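Local coordinates for protein mini spindles (Drosophila melanogaster, PDB 5VJC) that belongs to the TOG-domain proteins with HEAT repeats and probably binds tubulin, promoting microtubule dynamics and mitotic spindle formation, at residues W95-F100 against V138-L143; W29-P34 against R99-N104. All coordinates share one frame; numbering follows the deposited sequence.

Contact 1: residues W95-F100 against V138-L143; sequences WLTLRF and VPHLLL
Across the two segments the CA atoms of Thr97 and His140 come nearest, 5.8 Å apart, where helix 89-99 and helix 131-142 run side by side in roughly the same direction near their C-terminal ends. The second helix is kinked here: the N of Pro139 and that of His140 make no bond to the preceding turn. The Thr97 and His140 side chains meet at a slant, with Thr97 CB 3.9 Å from His140 CB. The threonine methyl continues the contact along the imidazole, Thr97 CG2 lying 4.0 Å from His140 CD2. Only the carbon side of Thr97 is used in this way. Its OG1 bonds to Lys94 O in the preceding turn of its own helix and to Trp29 NE1, while His140 ND1 is taken by Tyr101 OH.

Phe100, one turn further on, closes the other half of the contact. With CG anti to the carbonyl carbon (chi1 -69°), the ring folds back along its own helix and lies over Leu96 O, which sits 3.4 Å from the ring plane, toward the rim. Its CD2 and CE2 atoms then reach the partner backbone obliquely: Phe100 CD2 is 3.6 Å from His140 O, and Phe100 CE2 is 3.6 Å from Leu141 CA. Leu141 adds its CB, 4.0 Å from Phe100 CE2. The aromatic thus packs mainly against main chain.

All four touching residues are buried. Helix 105-124 covers one flank, with Leu108 and Leu115 on Phe100 and Leu112 on Leu141; helix 150-166 packs on Leu141 through Val156, Val159 and Leu160, continuing the layered packing of the HEAT-repeat array.

Contact 2: residues W29-P34 against R99-N104; sequences WTFVTP and RFYDTN
The CA atoms of Thr33 and Tyr101 are the nearest pair across two irregular segments, 7.5 Å apart, and the Tyr101 side chain spans the gap. The segment 29-34 leads into helix 36-48, while the segment 99-104 turns from the end of helix 89-99 toward helix 105-124. Tyr101 reaches across and lays its ring in the bend formed by Phe31, Val32, Thr33 and Pro34.

One face of the phenol is covered by proline. Pro34 CD stands 3.6 Å from the centroid of the Tyr101 ring and only 13° off the ring normal, a CH-pi contact, and Pro34 CG continues it toward Tyr101 CD1 at 3.8 Å. Phe31 arrives differently: its CE2 comes 3.7 Å from Tyr101 CE1, which lies at the edge of the phenylalanine ring, and the two planes are inclined at 56°. Phe31 CG is wedged between its own backbone N and carbonyl carbon (chi1 44°), a torsion that swings the ring back over the segment; one face then rests on Pro34 CB, and CE1 lies over a face of the Trp29 indole.

The backbone contributes too. Val32 O is 3.4 Å from Tyr101 CE2, and a water lying in the plane of the phenol, at its edge, ties the two segments together: it donates to Phe31 O at 3.0 Å and is hydrogen-bonded to Tyr101 OH at 2.7 Å. That hydroxyl is also held by His140 ND1.

This is a small aromatic-proline cluster near the surface of a TOG domain. In it, the connection before helix 36-48 is packed onto the turn joining helices 89-99 and 105-124, where Asn104 N-caps the second helix through Val107 N.

Contacts 1 and 2 adjoin, their centres about 6 Å apart, and share Arg99 and Phe100, because the chain passes from helix 89-99 in contact 1 straight into the turn of contact 2. Two hydrogen bonds join them: His140 ND1 to Tyr101 OH at 2.7 Å, and Thr97 OG1 to Trp29 NE1 at 2.9 Å. The rings of Phe31 and His140 also meet, His140 CE1 lying 3.3 Å from Phe31 CE2 with the planes at about 35°. Contact 1 is thus the buried packing of two helices, and contact 2 packs segment 29-34 beside it nearer the surface, with His140 and Thr97 touching residues of both.

Contact 1: residues W95-F100 against V138-L143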
ATOM      1  N   TRP A  95       9.658   4.992  -7.464  1.00 21.16           N
ATOM      2  CA  TRP A  95      11.008   4.850  -6.905  1.00 23.04           C
ATOM      3  C   TRP A  95      10.924   4.267  -5.483  1.00 21.60           C
ATOM      4  O   TRP A  95      11.751   3.456  -5.089  1.00 24.45           O
ATOM      5  CB  TRP A  95      11.757   6.190  -6.876  1.00 22.18           C
ATOM      6  CG  TRP A  95      13.133   6.063  -6.263  1.00 24.24           C
ATOM      7  CD1 TRP A  95      14.235   5.481  -6.831  1.00 27.60           C
ATOM      8  CD2 TRP A  95      13.543   6.503  -4.957  1.00 29.66           C
ATOM      9  NE1 TRP A  95      15.303   5.535  -5.957  1.00 24.00           N
ATOM     10  CE2 TRP A  95      14.906   6.164  -4.808  1.00 26.96           C
ATOM     11  CE3 TRP A  95      12.894   7.166  -3.905  1.00 25.13           C
ATOM     12  CZ2 TRP A  95      15.622   6.447  -3.649  1.00 32.09           C
ATOM     13  CZ3 TRP A  95      13.613   7.446  -2.747  1.00 27.83           C
ATOM     14  CH2 TRP A  95      14.958   7.090  -2.631  1.00 30.18           C
ATOM     15  N   LEU A  96       9.915   4.675  -4.730  1.00 24.15           N
ATOM     16  CA  LEU A  96       9.771   4.146  -3.379  1.00 26.91           C
ATOM     17  C   LEU A  96       9.357   2.670  -3.414  1.00 22.98           C
ATOM     18  O   LEU A  96       9.839   1.891  -2.598  1.00 28.72           O
ATOM     19  CB  LEU A  96       8.790   5.002  -2.568  1.00 25.10           C
ATOM     20  CG  LEU A  96       9.452   6.368  -2.329  1.00 24.22           C
ATOM     21  CD1 LEU A  96       8.441   7.447  -2.024  1.00 26.08           C
ATOM     22  CD2 LEU A  96      10.543   6.262  -1.219  1.00 28.12           C
ATOM     23  N   THR A  97       8.524   2.270  -4.373  1.00 20.30           N
ATOM     24  CA  THR A  97       8.134   0.863  -4.462  1.00 23.71           C
ATOM     25  C   THR A  97       9.369  -0.025  -4.680  1.00 32.32           C
ATOM     26  O   THR A  97       9.403  -1.161  -4.197  1.00 27.01           O
ATOM     27  CB  THR A  97       7.099   0.573  -5.590  1.00 23.06           C
ATOM     28  OG1 THR A  97       7.696   0.740  -6.883  1.00 24.82           O
ATOM     29  CG2 THR A  97       5.829   1.461  -5.452  1.00 20.10           C
ATOM     30  N   LEU A  98      10.387   0.479  -5.384  1.00 20.36           N
ATOM     31  CA  LEU A  98      11.636  -0.287  -5.495  1.00 28.75           C
ATOM     32  C   LEU A  98      12.338  -0.430  -4.140  1.00 31.21           C
ATOM     33  O   LEU A  98      12.814  -1.501  -3.796  1.00 29.99           O
ATOM     34  CB  LEU A  98      12.584   0.359  -6.504  1.00 32.00           C
ATOM     35  CG  LEU A  98      12.055   0.448  -7.927  1.00 27.43           C
ATOM     36  CD1 LEU A  98      13.060   1.244  -8.755  1.00 31.77           C
ATOM     37  CD2 LEU A  98      11.832  -0.951  -8.542  1.00 29.88           C
ATOM     38  N   ARG A  99      12.362   0.654  -3.368  1.00 38.86           N
ATOM     39  CA  ARG A  99      12.940   0.661  -2.024  1.00 37.97           C
ATOM     40  C   ARG A  99      12.193  -0.218  -1.021  1.00 43.21           C
ATOM     41  O   ARG A  99      12.729  -0.557   0.038  1.00 39.26           O
ATOM     42  CB  ARG A  99      12.998   2.097  -1.482  1.00 39.05           C
ATOM     43  CG  ARG A  99      14.069   2.923  -2.175  1.00 39.78           C
ATOM     44  CD  ARG A  99      15.284   2.042  -2.345  1.00 43.32           C
ATOM     45  NE  ARG A  99      16.205   2.456  -3.398  1.00 51.34           N
ATOM     46  CZ  ARG A  99      15.889   2.610  -4.676  1.00 47.66           C
ATOM     47  NH1 ARG A  99      14.643   2.431  -5.092  1.00 49.70           N
ATOM     48  NH2 ARG A  99      16.825   2.978  -5.551  1.00 53.36           N
ATOM     49  N   PHE A 100      10.955  -0.574  -1.336  1.00 33.82           N
ATOM     50  CA  PHE A 100      10.213  -1.469  -0.456  1.00 36.52           C
ATOM     51  C   PHE A 100      10.757  -2.897  -0.508  1.00 37.22           C
ATOM     52  O   PHE A 100      10.507  -3.684   0.400  1.00 43.18           O
ATOM     53  CB  PHE A 100       8.728  -1.461  -0.804  1.00 30.57           C
ATOM     54  CG  PHE A 100       8.034  -0.160  -0.476  1.00 31.06           C
ATOM     55  CD1 PHE A 100       8.601   0.746   0.402  1.00 28.85           C
ATOM     56  CD2 PHE A 100       6.820   0.158  -1.065  1.00 28.67           C
ATOM     57  CE1 PHE A 100       7.959   1.949   0.708  1.00 25.61           C
ATOM     58  CE2 PHE A 100       6.170   1.359  -0.767  1.00 27.05           C
ATOM     59  CZ  PHE A 100       6.743   2.251   0.120  1.00 28.77           C
ATOM     60  N   VAL A 138       0.114   0.953  -4.205  1.00 20.32           N
ATOM     61  CA  VAL A 138      -0.511   0.303  -3.046  1.00 26.23           C
ATOM     62  C   VAL A 138      -0.154  -1.181  -2.811  1.00 21.49           C
ATOM     63  O   VAL A 138       0.108  -1.542  -1.676  1.00 20.18           O
ATOM     64  CB  VAL A 138      -2.042   0.454  -3.125  1.00 21.02           C
ATOM     65  CG1 VAL A 138      -2.743  -0.186  -1.907  1.00 19.97           C
ATOM     66  CG2 VAL A 138      -2.393   1.930  -3.250  1.00 19.96           C
ATOM     67  N   PRO A 139      -0.126  -2.039  -3.865  1.00 24.20           N
ATOM     68  CA  PRO A 139       0.215  -3.449  -3.601  1.00 27.06           C
ATOM     69  C   PRO A 139       1.594  -3.608  -2.972  1.00 24.99           C
ATOM     70  O   PRO A 139       1.807  -4.479  -2.115  1.00 21.88           O
ATOM     71  CB  PRO A 139       0.201  -4.102  -4.995  1.00 26.78           C
ATOM     72  CG  PRO A 139      -0.560  -3.191  -5.843  1.00 27.09           C
ATOM     73  CD  PRO A 139      -0.470  -1.813  -5.277  1.00 23.11           C
ATOM     74  N   HIS A 140       2.517  -2.747  -3.403  1.00 20.99           N
ATOM     75  CA  HIS A 140       3.883  -2.801  -2.952  1.00 23.03           C
ATOM     76  C   HIS A 140       4.011  -2.241  -1.555  1.00 22.20           C
ATOM     77  O   HIS A 140       4.772  -2.773  -0.736  1.00 22.18           O
ATOM     78  CB  HIS A 140       4.797  -2.048  -3.926  1.00 21.72           C
ATOM     79  CG  HIS A 140       4.700  -2.554  -5.325  1.00 29.63           C
ATOM     80  ND1 HIS A 140       5.245  -3.758  -5.716  1.00 28.61           N
ATOM     81  CD2 HIS A 140       4.079  -2.044  -6.415  1.00 23.42           C
ATOM     82  CE1 HIS A 140       4.988  -3.952  -6.998  1.00 38.70           C
ATOM     83  NE2 HIS A 140       4.281  -2.929  -7.447  1.00 31.17           N
ATOM     84  N   LEU A 141       3.283  -1.160  -1.288  1.00 21.59           N
ATOM     85  CA  LEU A 141       3.236  -0.629   0.065  1.00 25.50           C
ATOM     86  C   LEU A 141       2.696  -1.687   1.026  1.00 22.26           C
ATOM     87  O   LEU A 141       3.283  -1.934   2.068  1.00 20.82           O
ATOM     88  CB  LEU A 141       2.366   0.624   0.119  1.00 22.23           C
ATOM     89  CG  LEU A 141       1.921   1.165   1.469  1.00 21.58           C
ATOM     90  CD1 LEU A 141       3.107   1.803   2.198  1.00 19.30           C
ATOM     91  CD2 LEU A 141       0.719   2.191   1.269  1.00 16.45           C
ATOM     92  N   LEU A 142       1.591  -2.324   0.645  1.00 20.94           N
ATOM     93  CA  LEU A 142       0.939  -3.301   1.512  1.00 27.21           C
ATOM     94  C   LEU A 142       1.830  -4.488   1.866  1.00 26.50           C
ATOM     95  O   LEU A 142       1.663  -5.086   2.929  1.00 24.57           O
ATOM     96  CB  LEU A 142      -0.348  -3.805   0.873  1.00 21.61           C
ATOM     97  CG  LEU A 142      -1.575  -2.988   1.269  1.00 30.48           C
ATOM     98  CD1 LEU A 142      -2.677  -3.200   0.251  1.00 27.85           C
ATOM     99  CD2 LEU A 142      -2.051  -3.408   2.663  1.00 26.05           C
ATOM    100  N   LEU A 143       2.763  -4.823   0.974  1.00 23.62           N
ATOM    101  CA  LEU A 143       3.751  -5.869   1.229  1.00 24.13           C
ATOM    102  C   LEU A 143       4.506  -5.669   2.526  1.00 27.05           C
ATOM    103  O   LEU A 143       4.928  -6.632   3.142  1.00 27.52           O
ATOM    104  CB  LEU A 143       4.768  -5.955   0.084  1.00 23.83           C
ATOM    105  CG  LEU A 143       4.311  -6.754  -1.138  1.00 33.41           C
ATOM    106  CD1 LEU A 143       5.469  -6.862  -2.113  1.00 41.08           C
ATOM    107  CD2 LEU A 143       3.798  -8.151  -0.748  1.00 39.36           C
TER

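Contact 2: residues W29-P34 against R99-N104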
ATOM      1  N   TRP A  29       3.615  -1.038 -14.393  1.00 32.36           N
ATOM      2  CA  TRP A  29       4.355  -1.120 -13.140  1.00 32.76           C
ATOM      3  C   TRP A  29       3.738  -2.117 -12.173  1.00 35.40           C
ATOM      4  O   TRP A  29       3.094  -1.737 -11.187  1.00 32.88           O
ATOM      5  CB  TRP A  29       4.441   0.247 -12.472  1.00 28.75           C
ATOM      6  CG  TRP A  29       5.548   0.312 -11.460  1.00 29.40           C
ATOM      7  CD1 TRP A  29       5.441   0.168 -10.096  1.00 25.61           C
ATOM      8  CD2 TRP A  29       6.948   0.527 -11.736  1.00 27.53           C
ATOM      9  NE1 TRP A  29       6.686   0.298  -9.514  1.00 27.04           N
ATOM     10  CE2 TRP A  29       7.624   0.513 -10.499  1.00 24.46           C
ATOM     11  CE3 TRP A  29       7.685   0.739 -12.915  1.00 27.34           C
ATOM     12  CZ2 TRP A  29       9.009   0.707 -10.401  1.00 26.72           C
ATOM     13  CZ3 TRP A  29       9.074   0.921 -12.815  1.00 30.54           C
ATOM     14  CH2 TRP A  29       9.717   0.897 -11.567  1.00 28.65           C
ATOM     15  N   THR A  30       3.947  -3.395 -12.458  1.00 33.67           N
ATOM     16  CA  THR A  30       3.414  -4.479 -11.643  1.00 32.24           C
ATOM     17  C   THR A  30       4.383  -5.647 -11.706  1.00 40.78           C
ATOM     18  O   THR A  30       4.877  -5.985 -12.783  1.00 41.14           O
ATOM     19  CB  THR A  30       2.016  -4.936 -12.122  1.00 39.36           C
ATOM     20  OG1 THR A  30       1.665  -6.155 -11.459  1.00 42.04           O
ATOM     21  CG2 THR A  30       2.017  -5.189 -13.621  1.00 39.11           C
ATOM     22  N   PHE A  31       4.681  -6.240 -10.556  1.00 36.48           N
ATOM     23  CA  PHE A  31       5.652  -7.325 -10.490  1.00 39.97           C
ATOM     24  C   PHE A  31       5.647  -8.016  -9.138  1.00 43.57           C
ATOM     25  O   PHE A  31       5.214  -7.443  -8.142  1.00 40.76           O
ATOM     26  CB  PHE A  31       7.065  -6.814 -10.778  1.00 40.76           C
ATOM     27  CG  PHE A  31       7.394  -5.523 -10.081  1.00 38.56           C
ATOM     28  CD1 PHE A  31       7.327  -4.313 -10.769  1.00 33.72           C
ATOM     29  CD2 PHE A  31       7.767  -5.515  -8.746  1.00 36.27           C
ATOM     30  CE1 PHE A  31       7.642  -3.116 -10.143  1.00 30.47           C
ATOM     31  CE2 PHE A  31       8.067  -4.325  -8.110  1.00 38.79           C
ATOM     32  CZ  PHE A  31       8.005  -3.121  -8.812  1.00 32.45           C
ATOM     33  N   VAL A  32       6.141  -9.250  -9.122  1.00 41.16           N
ATOM     34  CA  VAL A  32       6.357  -9.983  -7.888  1.00 43.92           C
ATOM     35  C   VAL A  32       7.601  -9.433  -7.216  1.00 45.07           C
ATOM     36  O   VAL A  32       7.583  -9.035  -6.058  1.00 40.06           O
ATOM     37  CB  VAL A  32       6.530 -11.496  -8.143  1.00 44.15           C
ATOM     38  CG1 VAL A  32       7.071 -12.191  -6.898  1.00 48.41           C
ATOM     39  CG2 VAL A  32       5.217 -12.120  -8.589  1.00 48.19           C
ATOM     40  N   THR A  33       8.685  -9.420  -7.977  1.00 40.19           N
ATOM     41  CA  THR A  33       9.936  -8.847  -7.539  1.00 38.51           C
ATOM     42  C   THR A  33      10.413  -7.950  -8.668  1.00 41.66           C
ATOM     43  O   THR A  33      10.273  -8.300  -9.838  1.00 44.63           O
ATOM     44  CB  THR A  33      10.958  -9.951  -7.200  1.00 48.63           C
ATOM     45  OG1 THR A  33      10.541 -10.610  -5.996  1.00 51.62           O
ATOM     46  CG2 THR A  33      12.364  -9.388  -7.010  1.00 49.86           C
ATOM     47  N   PRO A  34      10.930  -6.763  -8.331  1.00 49.93           N
ATOM     48  CA  PRO A  34      11.358  -5.861  -9.407  1.00 47.62           C
ATOM     49  C   PRO A  34      12.720  -6.257  -9.967  1.00 50.10           C
ATOM     50  O   PRO A  34      13.679  -6.388  -9.213  1.00 53.33           O
ATOM     51  CB  PRO A  34      11.426  -4.500  -8.712  1.00 49.32           C
ATOM     52  CG  PRO A  34      11.762  -4.827  -7.293  1.00 49.35           C
ATOM     53  CD  PRO A  34      11.070  -6.146  -6.996  1.00 49.58           C
ATOM     54  N   ARG A  99      12.362   0.654  -3.368  1.00 38.86           N
ATOM     55  CA  ARG A  99      12.940   0.661  -2.024  1.00 37.97           C
ATOM     56  C   ARG A  99      12.193  -0.218  -1.021  1.00 43.21           C
ATOM     57  O   ARG A  99      12.729  -0.557   0.038  1.00 39.26           O
ATOM     58  CB  ARG A  99      12.998   2.097  -1.482  1.00 39.05           C
ATOM     59  CG  ARG A  99      14.069   2.923  -2.175  1.00 39.78           C
ATOM     60  CD  ARG A  99      15.284   2.042  -2.345  1.00 43.32           C
ATOM     61  NE  ARG A  99      16.205   2.456  -3.398  1.00 51.34           N
ATOM     62  CZ  ARG A  99      15.889   2.610  -4.676  1.00 47.66           C
ATOM     63  NH1 ARG A  99      14.643   2.431  -5.092  1.00 49.70           N
ATOM     64  NH2 ARG A  99      16.825   2.978  -5.551  1.00 53.36           N
ATOM     65  N   PHE A 100      10.955  -0.574  -1.336  1.00 33.82           N
ATOM     66  CA  PHE A 100      10.213  -1.469  -0.456  1.00 36.52           C
ATOM     67  C   PHE A 100      10.757  -2.897  -0.508  1.00 37.22           C
ATOM     68  O   PHE A 100      10.507  -3.684   0.400  1.00 43.18           O
ATOM     69  CB  PHE A 100       8.728  -1.461  -0.804  1.00 30.57           C
ATOM     70  CG  PHE A 100       8.034  -0.160  -0.476  1.00 31.06           C
ATOM     71  CD1 PHE A 100       8.601   0.746   0.402  1.00 28.85           C
ATOM     72  CD2 PHE A 100       6.820   0.158  -1.065  1.00 28.67           C
ATOM     73  CE1 PHE A 100       7.959   1.949   0.708  1.00 25.61           C
ATOM     74  CE2 PHE A 100       6.170   1.359  -0.767  1.00 27.05           C
ATOM     75  CZ  PHE A 100       6.743   2.251   0.120  1.00 28.77           C
ATOM     76  N   TYR A 101      11.498  -3.233  -1.562  1.00 37.83           N
ATOM     77  CA  TYR A 101      12.052  -4.583  -1.693  1.00 39.48           C
ATOM     78  C   TYR A 101      13.476  -4.689  -1.158  1.00 45.84           C
ATOM     79  O   TYR A 101      14.002  -5.787  -0.980  1.00 48.97           O
ATOM     80  CB  TYR A 101      11.993  -5.033  -3.148  1.00 36.54           C
ATOM     81  CG  TYR A 101      10.575  -5.268  -3.588  1.00 35.83           C
ATOM     82  CD1 TYR A 101       9.799  -4.223  -4.078  1.00 37.13           C
ATOM     83  CD2 TYR A 101       9.988  -6.519  -3.460  1.00 35.14           C
ATOM     84  CE1 TYR A 101       8.487  -4.422  -4.466  1.00 34.70           C
ATOM     85  CE2 TYR A 101       8.674  -6.728  -3.840  1.00 37.16           C
ATOM     86  CZ  TYR A 101       7.934  -5.677  -4.347  1.00 34.02           C
ATOM     87  OH  TYR A 101       6.635  -5.881  -4.733  1.00 34.66           O
ATOM     88  N   ASP A 102      14.096  -3.546  -0.889  1.00 51.45           N
ATOM     89  CA  ASP A 102      15.401  -3.544  -0.242  1.00 55.44           C
ATOM     90  C   ASP A 102      15.217  -3.845   1.237  1.00 57.49           C
ATOM     91  O   ASP A 102      14.142  -3.620   1.802  1.00 55.97           O
ATOM     92  CB  ASP A 102      16.118  -2.207  -0.452  1.00 60.95           C
ATOM     93  CG  ASP A 102      16.364  -1.891  -1.939  1.00 55.82           C
ATOM     94  OD1 ASP A 102      16.184  -2.785  -2.801  1.00 56.30           O
ATOM     95  OD2 ASP A 102      16.757  -0.743  -2.239  1.00 50.00           O
ATOM     96  N   THR A 103      16.262  -4.368   1.865  1.00 64.10           N
ATOM     97  CA  THR A 103      16.139  -4.876   3.227  1.00 64.50           C
ATOM     98  C   THR A 103      16.544  -3.864   4.280  1.00 62.47           C
ATOM     99  O   THR A 103      16.841  -4.243   5.414  1.00 65.83           O
ATOM    100  CB  THR A 103      16.999  -6.144   3.450  1.00 67.21           C
ATOM    101  OG1 THR A 103      18.377  -5.826   3.231  1.00 69.17           O
ATOM    102  CG2 THR A 103      16.582  -7.266   2.502  1.00 66.88           C
ATOM    103  N   ASN A 104      16.570  -2.582   3.936  1.00 46.20           N
ATOM    104  CA  ASN A 104      17.062  -1.638   4.925  1.00 42.62           C
ATOM    105  C   ASN A 104      15.939  -0.936   5.681  1.00 40.12           C
ATOM    106  O   ASN A 104      15.119  -0.229   5.089  1.00 35.76           O
ATOM    107  CB  ASN A 104      17.973  -0.607   4.280  1.00 46.14           C
ATOM    108  CG  ASN A 104      18.783   0.137   5.304  1.00 42.65           C
ATOM    109  OD1 ASN A 104      18.316   1.111   5.889  1.00 41.76           O
ATOM    110  ND2 ASN A 104      19.999  -0.332   5.552  1.00 46.46           N
TER
HETATM  111  O   HOH W   1       4.804  -7.830  -5.148  1.00 48.05           O